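Local coordinates for protein beta-Lactamase/D-Alanine Carboxypeptidase (PDB 5EVI) that probably hydrolyses beta-lactam antibiotics to substituted beta-amino acids as a class C serine beta-lactamase of the AmpC type, at residues T72-W80 against F174-A185; S257-V266 against Q299-A310. All coordinates share one frame; numbering follows the deposited sequence.

Contact 1 (T72-W80 against F174-A185); sequences TFTATLATW and FQEAMQQRLFPA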
loop_
_atom_site.group_PDB
_atom_site.type_symbol
_atom_site.label_atom_id
_atom_site.label_comp_id
_atom_site.label_asym_id
_atom_site.label_seq_id
_atom_site.Cartn_x
_atom_site.Cartn_y
_atom_site.Cartn_z
ATOM N N THR D 72 -2.961 -0.330 -1.038
ATOM C CA THR D 72 -3.082 -1.627 -1.738
ATOM C C THR D 72 -4.362 -2.349 -1.349
ATOM O O THR D 72 -4.898 -3.120 -2.161
ATOM C CB THR D 72 -1.892 -2.600 -1.512
ATOM O OG1 THR D 72 -1.792 -2.954 -0.125
ATOM C CG2 THR D 72 -0.588 -2.009 -1.998
ATOM N N PHE D 73 -4.811 -2.139 -0.106
ATOM C CA PHE D 73 -6.071 -2.716 0.379
ATOM C C PHE D 73 -7.271 -2.014 -0.238
ATOM O O PHE D 73 -8.232 -2.668 -0.644
ATOM C CB PHE D 73 -6.160 -2.647 1.899
ATOM C CG PHE D 73 -5.182 -3.539 2.594
ATOM C CD1 PHE D 73 -5.451 -4.902 2.735
ATOM C CD2 PHE D 73 -3.990 -3.033 3.093
ATOM C CE1 PHE D 73 -4.556 -5.744 3.392
ATOM C CE2 PHE D 73 -3.084 -3.870 3.751
ATOM C CZ PHE D 73 -3.368 -5.225 3.892
ATOM N N THR D 74 -7.225 -0.685 -0.301
ATOM C CA THR D 74 -8.289 0.061 -0.970
ATOM C C THR D 74 -8.449 -0.422 -2.410
ATOM O O THR D 74 -9.577 -0.610 -2.870
ATOM C CB THR D 74 -8.025 1.570 -0.967
ATOM O OG1 THR D 74 -8.193 2.063 0.365
ATOM C CG2 THR D 74 -8.984 2.312 -1.874
ATOM N N ALA D 75 -7.324 -0.573 -3.118
ATOM C CA ALA D 75 -7.334 -1.038 -4.496
ATOM C C ALA D 75 -7.898 -2.454 -4.612
ATOM O O ALA D 75 -8.692 -2.733 -5.493
ATOM C CB ALA D 75 -5.937 -0.943 -5.099
ATOM N N THR D 76 -7.520 -3.336 -3.696
ATOM C CA THR D 76 -8.109 -4.667 -3.646
ATOM C C THR D 76 -9.622 -4.587 -3.397
ATOM O O THR D 76 -10.393 -5.290 -4.056
ATOM C CB THR D 76 -7.398 -5.556 -2.628
ATOM O OG1 THR D 76 -5.972 -5.414 -2.797
ATOM C CG2 THR D 76 -7.828 -7.011 -2.820
ATOM N N LEU D 77 -10.057 -3.671 -2.529
ATOM C CA LEU D 77 -11.507 -3.480 -2.282
ATOM C C LEU D 77 -12.219 -3.123 -3.586
ATOM O O LEU D 77 -13.230 -3.733 -3.933
ATOM C CB LEU D 77 -11.752 -2.385 -1.241
ATOM C CG LEU D 77 -13.144 -2.328 -0.605
ATOM C CD1 LEU D 77 -13.261 -3.387 0.486
ATOM C CD2 LEU D 77 -13.423 -0.940 -0.038
ATOM N N ALA D 78 -11.677 -2.154 -4.319
ATOM C CA ALA D 78 -12.265 -1.753 -5.613
ATOM C C ALA D 78 -12.268 -2.889 -6.662
ATOM O O ALA D 78 -13.276 -3.096 -7.361
ATOM C CB ALA D 78 -11.551 -0.534 -6.152
ATOM N N THR D 79 -11.167 -3.640 -6.766
ATOM C CA THR D 79 -11.123 -4.759 -7.724
ATOM C C THR D 79 -11.952 -5.967 -7.263
ATOM O O THR D 79 -12.331 -6.799 -8.085
ATOM C CB THR D 79 -9.691 -5.241 -8.036
ATOM O OG1 THR D 79 -9.090 -5.772 -6.853
ATOM C CG2 THR D 79 -8.844 -4.104 -8.623
ATOM N N TRP D 80 -12.218 -6.069 -5.960
ATOM C CA TRP D 80 -13.127 -7.095 -5.441
ATOM C C TRP D 80 -14.570 -6.716 -5.810
ATOM O O TRP D 80 -15.353 -7.579 -6.190
ATOM C CB TRP D 80 -12.954 -7.257 -3.932
ATOM C CG TRP D 80 -13.554 -8.501 -3.311
ATOM C CD1 TRP D 80 -13.645 -9.744 -3.866
ATOM C CD2 TRP D 80 -14.092 -8.611 -1.991
ATOM N NE1 TRP D 80 -14.225 -10.621 -2.975
ATOM C CE2 TRP D 80 -14.504 -9.951 -1.814
ATOM C CE3 TRP D 80 -14.266 -7.705 -0.938
ATOM C CZ2 TRP D 80 -15.097 -10.400 -0.629
ATOM C CZ3 TRP D 80 -14.844 -8.147 0.235
ATOM C CH2 TRP D 80 -15.254 -9.481 0.387
ATOM N N PHE D 174 -17.158 2.494 4.313
ATOM C CA PHE D 174 -15.807 2.002 4.004
ATOM C C PHE D 174 -15.198 1.151 5.120
ATOM O O PHE D 174 -14.560 0.134 4.836
ATOM C CB PHE D 174 -14.865 3.170 3.673
ATOM C CG PHE D 174 -13.478 2.737 3.272
ATOM C CD1 PHE D 174 -13.226 2.274 1.987
ATOM C CD2 PHE D 174 -12.423 2.796 4.176
ATOM C CE1 PHE D 174 -11.950 1.876 1.611
ATOM C CE2 PHE D 174 -11.147 2.405 3.805
ATOM C CZ PHE D 174 -10.910 1.941 2.521
ATOM N N GLN D 175 -15.389 1.586 6.367
ATOM C CA GLN D 175 -14.922 0.854 7.554
ATOM C C GLN D 175 -15.436 -0.582 7.561
ATOM O O GLN D 175 -14.652 -1.514 7.740
ATOM C CB GLN D 175 -15.331 1.599 8.848
ATOM C CG GLN D 175 -15.227 0.805 10.156
ATOM C CD GLN D 175 -16.485 0.014 10.507
ATOM O OE1 GLN D 175 -16.426 -1.194 10.749
ATOM N NE2 GLN D 175 -17.624 0.691 10.534
ATOM N N GLU D 176 -16.747 -0.744 7.370
ATOM C CA GLU D 176 -17.401 -2.071 7.325
ATOM C C GLU D 176 -16.976 -2.888 6.096
ATOM O O GLU D 176 -16.803 -4.098 6.192
ATOM C CB GLU D 176 -18.939 -1.949 7.376
ATOM C CG GLU D 176 -19.680 -3.274 7.168
ATOM C CD GLU D 176 -21.155 -3.223 7.533
ATOM O OE1 GLU D 176 -21.467 -3.080 8.739
ATOM O OE2 GLU D 176 -21.999 -3.360 6.621
ATOM N N ALA D 177 -16.812 -2.227 4.955
ATOM C CA ALA D 177 -16.302 -2.885 3.741
ATOM C C ALA D 177 -14.909 -3.495 3.969
ATOM O O ALA D 177 -14.636 -4.592 3.498
ATOM C CB ALA D 177 -16.277 -1.919 2.563
HETATM N N MSE D 178 -14.057 -2.806 4.733
HETATM C CA MSE D 178 -12.703 -3.308 5.012
HETATM C C MSE D 178 -12.719 -4.277 6.150
HETATM O O MSE D 178 -12.344 -5.435 5.979
HETATM C CB MSE D 178 -11.740 -2.162 5.321
HETATM C CG MSE D 178 -11.647 -1.200 4.156
HETATM SE SE MSE D 178 -10.380 -1.828 2.777
HETATM C CE MSE D 178 -8.796 -0.767 3.270
ATOM N N GLN D 179 -13.182 -3.816 7.314
ATOM C CA GLN D 179 -13.049 -4.558 8.574
ATOM C C GLN D 179 -13.914 -5.813 8.655
ATOM O O GLN D 179 -13.495 -6.793 9.253
ATOM C CB GLN D 179 -13.400 -3.657 9.768
ATOM C CG GLN D 179 -12.417 -2.526 10.037
ATOM C CD GLN D 179 -11.478 -2.812 11.202
ATOM O OE1 GLN D 179 -10.950 -1.887 11.817
ATOM N NE2 GLN D 179 -11.254 -4.090 11.497
ATOM N N GLN D 180 -15.119 -5.765 8.083
ATOM C CA GLN D 180 -16.081 -6.865 8.167
ATOM C C GLN D 180 -16.163 -7.740 6.919
ATOM O O GLN D 180 -16.710 -8.843 6.994
ATOM C CB GLN D 180 -17.484 -6.315 8.464
ATOM C CG GLN D 180 -17.587 -5.510 9.747
ATOM C CD GLN D 180 -17.048 -6.276 10.934
ATOM O OE1 GLN D 180 -16.156 -5.801 11.634
ATOM N NE2 GLN D 180 -17.558 -7.496 11.138
ATOM N N ARG D 181 -15.650 -7.252 5.785
ATOM C CA ARG D 181 -15.757 -7.973 4.516
ATOM C C ARG D 181 -14.402 -8.370 3.924
ATOM O O ARG D 181 -14.152 -9.550 3.774
ATOM C CB ARG D 181 -16.577 -7.158 3.511
ATOM C CG ARG D 181 -18.079 -7.231 3.722
ATOM C CD ARG D 181 -18.651 -8.570 3.264
ATOM N NE ARG D 181 -20.078 -8.459 2.973
ATOM C CZ ARG D 181 -21.055 -8.374 3.884
ATOM N NH1 ARG D 181 -22.314 -8.272 3.463
ATOM N NH2 ARG D 181 -20.799 -8.377 5.201
ATOM N N LEU D 182 -13.530 -7.409 3.600
ATOM C CA LEU D 182 -12.261 -7.739 2.916
ATOM C C LEU D 182 -11.246 -8.445 3.815
ATOM O O LEU D 182 -10.674 -9.470 3.409
ATOM C CB LEU D 182 -11.610 -6.502 2.281
ATOM C CG LEU D 182 -10.275 -6.753 1.539
ATOM C CD1 LEU D 182 -10.476 -7.492 0.223
ATOM C CD2 LEU D 182 -9.512 -5.456 1.339
ATOM N N PHE D 183 -11.007 -7.885 5.007
ATOM C CA PHE D 183 -10.019 -8.441 5.948
ATOM C C PHE D 183 -10.407 -9.866 6.415
ATOM O O PHE D 183 -9.558 -10.766 6.367
ATOM C CB PHE D 183 -9.747 -7.515 7.163
ATOM C CG PHE D 183 -9.212 -6.127 6.830
ATOM C CD1 PHE D 183 -8.555 -5.832 5.628
ATOM C CD2 PHE D 183 -9.322 -5.112 7.787
ATOM C CE1 PHE D 183 -8.066 -4.546 5.374
ATOM C CE2 PHE D 183 -8.816 -3.831 7.552
ATOM C CZ PHE D 183 -8.198 -3.544 6.337
ATOM N N PRO D 184 -11.679 -10.088 6.832
ATOM C CA PRO D 184 -12.119 -11.474 7.061
ATOM C C PRO D 184 -12.017 -12.393 5.837
ATOM O O PRO D 184 -11.533 -13.524 5.968
ATOM C CB PRO D 184 -13.579 -11.309 7.498
ATOM C CG PRO D 184 -13.597 -9.994 8.183
ATOM C CD PRO D 184 -12.674 -9.132 7.359
ATOM N N ALA D 185 -12.460 -11.923 4.678
ATOM C CA ALA D 185 -12.400 -12.718 3.434
ATOM C C ALA D 185 -10.978 -13.140 3.047
ATOM O O ALA D 185 -10.792 -14.202 2.453
ATOM C CB ALA D 185 -13.050 -11.965 2.276
#

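Contact 2 (S257-V266 against Q299-A310); sequences SDTRIGYFKV and QKADAIEPPLAA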
loop_
_atom_site.group_PDB
_atom_site.type_symbol
_atom_site.label_atom_id
_atom_site.label_comp_id
_atom_site.label_asym_id
_atom_site.label_seq_id
_atom_site.Cartn_x
_atom_site.Cartn_y
_atom_site.Cartn_z
ATOM N N SER D 257 -5.333 -10.422 -8.137
ATOM C CA SER D 257 -4.551 -10.415 -9.377
ATOM C C SER D 257 -4.729 -9.105 -10.160
ATOM O O SER D 257 -3.750 -8.529 -10.679
ATOM C CB SER D 257 -4.964 -11.608 -10.243
ATOM O OG SER D 257 -4.190 -11.669 -11.416
ATOM N N ASP D 258 -5.971 -8.616 -10.225
ATOM C CA ASP D 258 -6.273 -7.400 -11.023
ATOM C C ASP D 258 -5.625 -6.106 -10.488
ATOM O O ASP D 258 -5.359 -5.176 -11.270
ATOM C CB ASP D 258 -7.791 -7.204 -11.228
ATOM C CG ASP D 258 -8.435 -8.324 -12.080
ATOM O OD1 ASP D 258 -7.675 -9.147 -12.650
ATOM O OD2 ASP D 258 -9.699 -8.388 -12.171
ATOM N N THR D 259 -5.343 -6.037 -9.186
ATOM C CA THR D 259 -4.582 -4.902 -8.645
ATOM C C THR D 259 -3.145 -4.837 -9.191
ATOM O O THR D 259 -2.602 -3.761 -9.242
ATOM C CB THR D 259 -4.537 -4.842 -7.099
ATOM O OG1 THR D 259 -3.838 -5.986 -6.579
ATOM C CG2 THR D 259 -5.958 -4.757 -6.494
ATOM N N ARG D 260 -2.551 -5.968 -9.595
ATOM C CA ARG D 260 -1.170 -6.003 -10.180
ATOM C C ARG D 260 -1.137 -5.945 -11.712
ATOM O O ARG D 260 -0.143 -6.287 -12.340
ATOM C CB ARG D 260 -0.364 -7.195 -9.649
ATOM C CG ARG D 260 -0.310 -7.297 -8.126
ATOM C CD ARG D 260 0.422 -8.539 -7.597
ATOM N NE ARG D 260 0.207 -9.766 -8.368
ATOM C CZ ARG D 260 -0.739 -10.682 -8.167
ATOM N NH1 ARG D 260 -1.649 -10.575 -7.180
ATOM N NH2 ARG D 260 -0.792 -11.738 -8.988
ATOM N N ILE D 261 -2.260 -5.549 -12.313
ATOM C CA ILE D 261 -2.296 -5.111 -13.710
ATOM C C ILE D 261 -1.548 -3.772 -13.912
ATOM O O ILE D 261 -1.810 -2.783 -13.228
ATOM C CB ILE D 261 -3.756 -5.041 -14.209
ATOM C CG1 ILE D 261 -4.329 -6.463 -14.313
ATOM C CG2 ILE D 261 -3.880 -4.303 -15.545
ATOM C CD1 ILE D 261 -5.838 -6.492 -14.524
ATOM N N GLY D 262 -0.665 -3.752 -14.911
ATOM C CA GLY D 262 0.164 -2.595 -15.207
ATOM C C GLY D 262 -0.519 -1.679 -16.196
ATOM O O GLY D 262 -0.779 -2.072 -17.354
ATOM N N TYR D 263 -0.790 -0.455 -15.766
ATOM C CA TYR D 263 -1.539 0.504 -16.601
ATOM C C TYR D 263 -0.631 1.533 -17.274
ATOM O O TYR D 263 -0.908 1.942 -18.396
ATOM C CB TYR D 263 -2.579 1.215 -15.757
ATOM C CG TYR D 263 -3.751 0.391 -15.321
ATOM C CD1 TYR D 263 -4.841 0.191 -16.167
ATOM C CD2 TYR D 263 -3.811 -0.146 -14.027
ATOM C CE1 TYR D 263 -5.941 -0.550 -15.747
ATOM C CE2 TYR D 263 -4.904 -0.876 -13.591
ATOM C CZ TYR D 263 -5.964 -1.085 -14.455
ATOM O OH TYR D 263 -7.053 -1.792 -14.051
ATOM N N PHE D 264 0.443 1.962 -16.600
ATOM C CA PHE D 264 1.347 2.988 -17.160
ATOM C C PHE D 264 2.835 2.677 -16.944
ATOM O O PHE D 264 3.212 2.047 -15.951
ATOM C CB PHE D 264 1.013 4.351 -16.538
ATOM C CG PHE D 264 -0.410 4.770 -16.737
ATOM C CD1 PHE D 264 -0.794 5.441 -17.901
ATOM C CD2 PHE D 264 -1.367 4.514 -15.775
ATOM C CE1 PHE D 264 -2.108 5.824 -18.101
ATOM C CE2 PHE D 264 -2.687 4.896 -15.963
ATOM C CZ PHE D 264 -3.058 5.558 -17.127
ATOM N N LYS D 265 3.672 3.111 -17.889
ATOM C CA LYS D 265 5.121 3.186 -17.685
ATOM C C LYS D 265 5.422 4.602 -17.196
ATOM O O LYS D 265 4.986 5.571 -17.838
ATOM C CB LYS D 265 5.890 2.897 -18.986
ATOM C CG LYS D 265 6.055 1.414 -19.322
ATOM C CD LYS D 265 7.451 0.892 -18.983
ATOM C CE LYS D 265 7.458 -0.568 -18.570
ATOM N NZ LYS D 265 6.704 -1.507 -19.438
ATOM N N VAL D 266 6.139 4.714 -16.072
ATOM C CA VAL D 266 6.474 6.019 -15.438
ATOM C C VAL D 266 7.958 5.983 -15.098
ATOM O O VAL D 266 8.342 5.486 -14.042
ATOM C CB VAL D 266 5.633 6.289 -14.162
ATOM C CG1 VAL D 266 5.883 7.699 -13.627
ATOM C CG2 VAL D 266 4.145 6.114 -14.444
ATOM N N GLN D 299 5.220 13.378 -12.968
ATOM C CA GLN D 299 6.082 12.785 -13.998
ATOM C C GLN D 299 5.256 12.556 -15.243
ATOM O O GLN D 299 4.039 12.431 -15.157
ATOM C CB GLN D 299 6.618 11.413 -13.564
ATOM C CG GLN D 299 7.903 11.431 -12.750
ATOM C CD GLN D 299 7.669 11.761 -11.301
ATOM O OE1 GLN D 299 8.340 12.627 -10.733
ATOM N NE2 GLN D 299 6.705 11.076 -10.685
ATOM N N LYS D 300 5.930 12.476 -16.388
ATOM C CA LYS D 300 5.310 11.999 -17.616
ATOM C C LYS D 300 5.028 10.497 -17.490
ATOM O O LYS D 300 5.807 9.757 -16.884
ATOM C CB LYS D 300 6.220 12.252 -18.817
ATOM C CG LYS D 300 5.640 11.751 -20.130
ATOM C CD LYS D 300 6.124 12.561 -21.331
ATOM C CE LYS D 300 5.288 12.269 -22.565
ATOM N NZ LYS D 300 5.126 10.806 -22.824
ATOM N N ALA D 301 3.908 10.067 -18.061
ATOM C CA ALA D 301 3.534 8.658 -18.094
ATOM C C ALA D 301 3.082 8.277 -19.499
ATOM O O ALA D 301 2.668 9.135 -20.279
ATOM C CB ALA D 301 2.423 8.374 -17.093
ATOM N N ASP D 302 3.168 6.982 -19.797
ATOM C CA ASP D 302 2.776 6.422 -21.094
ATOM C C ASP D 302 1.826 5.248 -20.872
ATOM O O ASP D 302 2.175 4.292 -20.178
ATOM C CB ASP D 302 4.011 5.946 -21.854
ATOM C CG ASP D 302 5.028 7.050 -22.073
ATOM O OD1 ASP D 302 4.628 8.198 -22.357
ATOM O OD2 ASP D 302 6.235 6.766 -21.971
ATOM N N ALA D 303 0.639 5.315 -21.465
ATOM C CA ALA D 303 -0.371 4.265 -21.297
ATOM C C ALA D 303 0.066 2.943 -21.930
ATOM O O ALA D 303 0.507 2.916 -23.075
ATOM C CB ALA D 303 -1.705 4.709 -21.879
ATOM N N ILE D 304 -0.054 1.859 -21.166
ATOM C CA ILE D 304 0.158 0.514 -21.683
ATOM C C ILE D 304 -1.220 0.028 -22.137
ATOM O O ILE D 304 -2.105 -0.198 -21.306
ATOM C CB ILE D 304 0.756 -0.433 -20.618
ATOM C CG1 ILE D 304 2.015 0.178 -19.976
ATOM C CG2 ILE D 304 1.093 -1.786 -21.243
ATOM C CD1 ILE D 304 2.454 -0.505 -18.696
ATOM N N GLU D 305 -1.400 -0.101 -23.452
ATOM C CA GLU D 305 -2.692 -0.448 -24.047
ATOM C C GLU D 305 -2.533 -1.612 -25.039
ATOM O O GLU D 305 -1.829 -1.467 -26.035
ATOM C CB GLU D 305 -3.296 0.771 -24.740
ATOM C CG GLU D 305 -3.733 1.854 -23.768
ATOM C CD GLU D 305 -4.432 3.008 -24.456
ATOM O OE1 GLU D 305 -3.889 4.133 -24.435
ATOM O OE2 GLU D 305 -5.520 2.784 -25.025
ATOM N N PRO D 306 -3.167 -2.773 -24.765
ATOM C CA PRO D 306 -4.005 -3.086 -23.596
ATOM C C PRO D 306 -3.185 -3.148 -22.292
ATOM O O PRO D 306 -1.964 -3.325 -22.356
ATOM C CB PRO D 306 -4.601 -4.456 -23.942
ATOM C CG PRO D 306 -3.620 -5.070 -24.880
ATOM C CD PRO D 306 -3.024 -3.936 -25.663
ATOM N N PRO D 307 -3.842 -2.977 -21.120
ATOM C CA PRO D 307 -3.124 -3.084 -19.840
ATOM C C PRO D 307 -2.390 -4.414 -19.718
ATOM O O PRO D 307 -2.912 -5.446 -20.142
ATOM C CB PRO D 307 -4.239 -2.975 -18.790
ATOM C CG PRO D 307 -5.348 -2.252 -19.474
ATOM C CD PRO D 307 -5.269 -2.653 -20.919
ATOM N N LEU D 308 -1.182 -4.372 -19.166
ATOM C CA LEU D 308 -0.319 -5.540 -19.105
ATOM C C LEU D 308 -0.818 -6.435 -17.973
ATOM O O LEU D 308 -1.078 -5.957 -16.864
ATOM C CB LEU D 308 1.150 -5.125 -18.888
ATOM C CG LEU D 308 2.246 -6.013 -19.497
ATOM C CD1 LEU D 308 2.233 -5.976 -21.022
ATOM C CD2 LEU D 308 3.609 -5.582 -18.969
ATOM N N ALA D 309 -0.971 -7.726 -18.268
ATOM C CA ALA D 309 -1.431 -8.722 -17.288
ATOM C C ALA D 309 -0.460 -8.802 -16.109
ATOM O O ALA D 309 0.685 -8.382 -16.233
ATOM C CB ALA D 309 -1.551 -10.087 -17.953
ATOM N N ALA D 310 -0.921 -9.326 -14.973
ATOM C CA ALA D 310 -0.039 -9.557 -13.817
ATOM C C ALA D 310 1.225 -10.263 -14.302
ATOM O O ALA D 310 1.140 -11.246 -15.064
ATOM C CB ALA D 310 -0.735 -10.384 -12.745
HETATM O O HOH W 1 1.447 -5.865 -14.951
HETATM O O HOH W 2 -3.419 1.784 -19.570
#

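Contact 1 (T72-W80 against F174-A185)
Helices 72-80 and 174-185 cross almost at a right angle, 82° between their directions, with axes 10.9 Å apart at closest approach and the CA atoms of L77 and L182 nearest each other. These two leucines interlock as knobs into holes: L77 sits among F174, A177, M178 and L182, while L182 sits among F73, T76, L77 and W80. L77 holds CG anti to its own N (chi1 -164°) and spreads its methyls, CD2 lying 3.6 Å from F174 CE1 and CD1 3.5 Å from the backbone O of A177. Selenomethionine M178, bent at chi2 and chi3, carries its CE to 3.5 Å from F73 CB. F183 turns an edge toward the face of the F73 ring in an offset edge-to-face pair, planes at 84°. At the other end W80 reaches the end of the pi-type turn at 177-182 and A185 beyond it: CH2 lies 3.6 Å from R181 O and 3.8 Å from A185 CB, and R181 CB meets the indole edge in its plane. T74 OG1, at the edge of the F174 ring, bonds to E224 O. The contact is buried: helix 156-169 packs on L77 and F174, 232-243 on F73 and T76, 250-258 on W80.

Contact 2 (S257-V266 against Q299-A310)
I304 rests its CD1 against the backbone of the facing strand, 3.7 Å from F264 C, and the K265 side chain crosses it obliquely, CG nearest that methyl. Five main-chain bonds join the antiparallel strands, three between 263-265 and 302-304 and two between G262 and L308, on the two sides of the corner at 305-306. G262 and L308 form a hydrogen-bonded pair, as do K265 and D302; I304 N gives a nearly straight bond to Y263 O (2.9 Å, 171°), though it approaches tilted from the carbonyl plane. Water 2 also donates to Y263 O and bridges it to I304 O just before the corner, where a cis peptide precedes P306. P307 then returns to the partner strand, its CB 3.5 Å from I261 CG2 and its CG 4.1 Å from Y263 CE1. I261 CG2, swung opposite the backbone N, thus touches P307 and also lies over one face of the Y263 ring. F264 turns its CD1 to 3.6 Å from A303 CA, while V266 CG2 meets A301 CB at 3.9 Å. K300 NZ and D302 OD1 make a 2.7 Å salt bridge along their own strand. On the other side of strand 262-266, Y263 and F264 both face Q271, a classic beta bulge; this irregular antiparallel pairing continues the large sheet of the beta-lactamase fold toward its outermost strand 151-152.

Contact 1 is complete in the sequence before contact 2 begins; their centres lie about 22 Å apart. The first joins two helices of the helical region; the second joins neighbouring strands of the long antiparallel sheet. They meet at T259, in the turn from D258 to I261; T259 CG2 packs 3.3 Å from T79 OG1 and 3.5 Å from A75 O on helix 70-83. That helix therefore touches both the crossing helix 174-186 and the turn that leads into strand 262-266. S68, just before its start, and K71 in its first turn match the SxxK motif of serine beta-lactamases, so contact 1 uses, and contact 2 touches, the helix that follows the probable nucleophile.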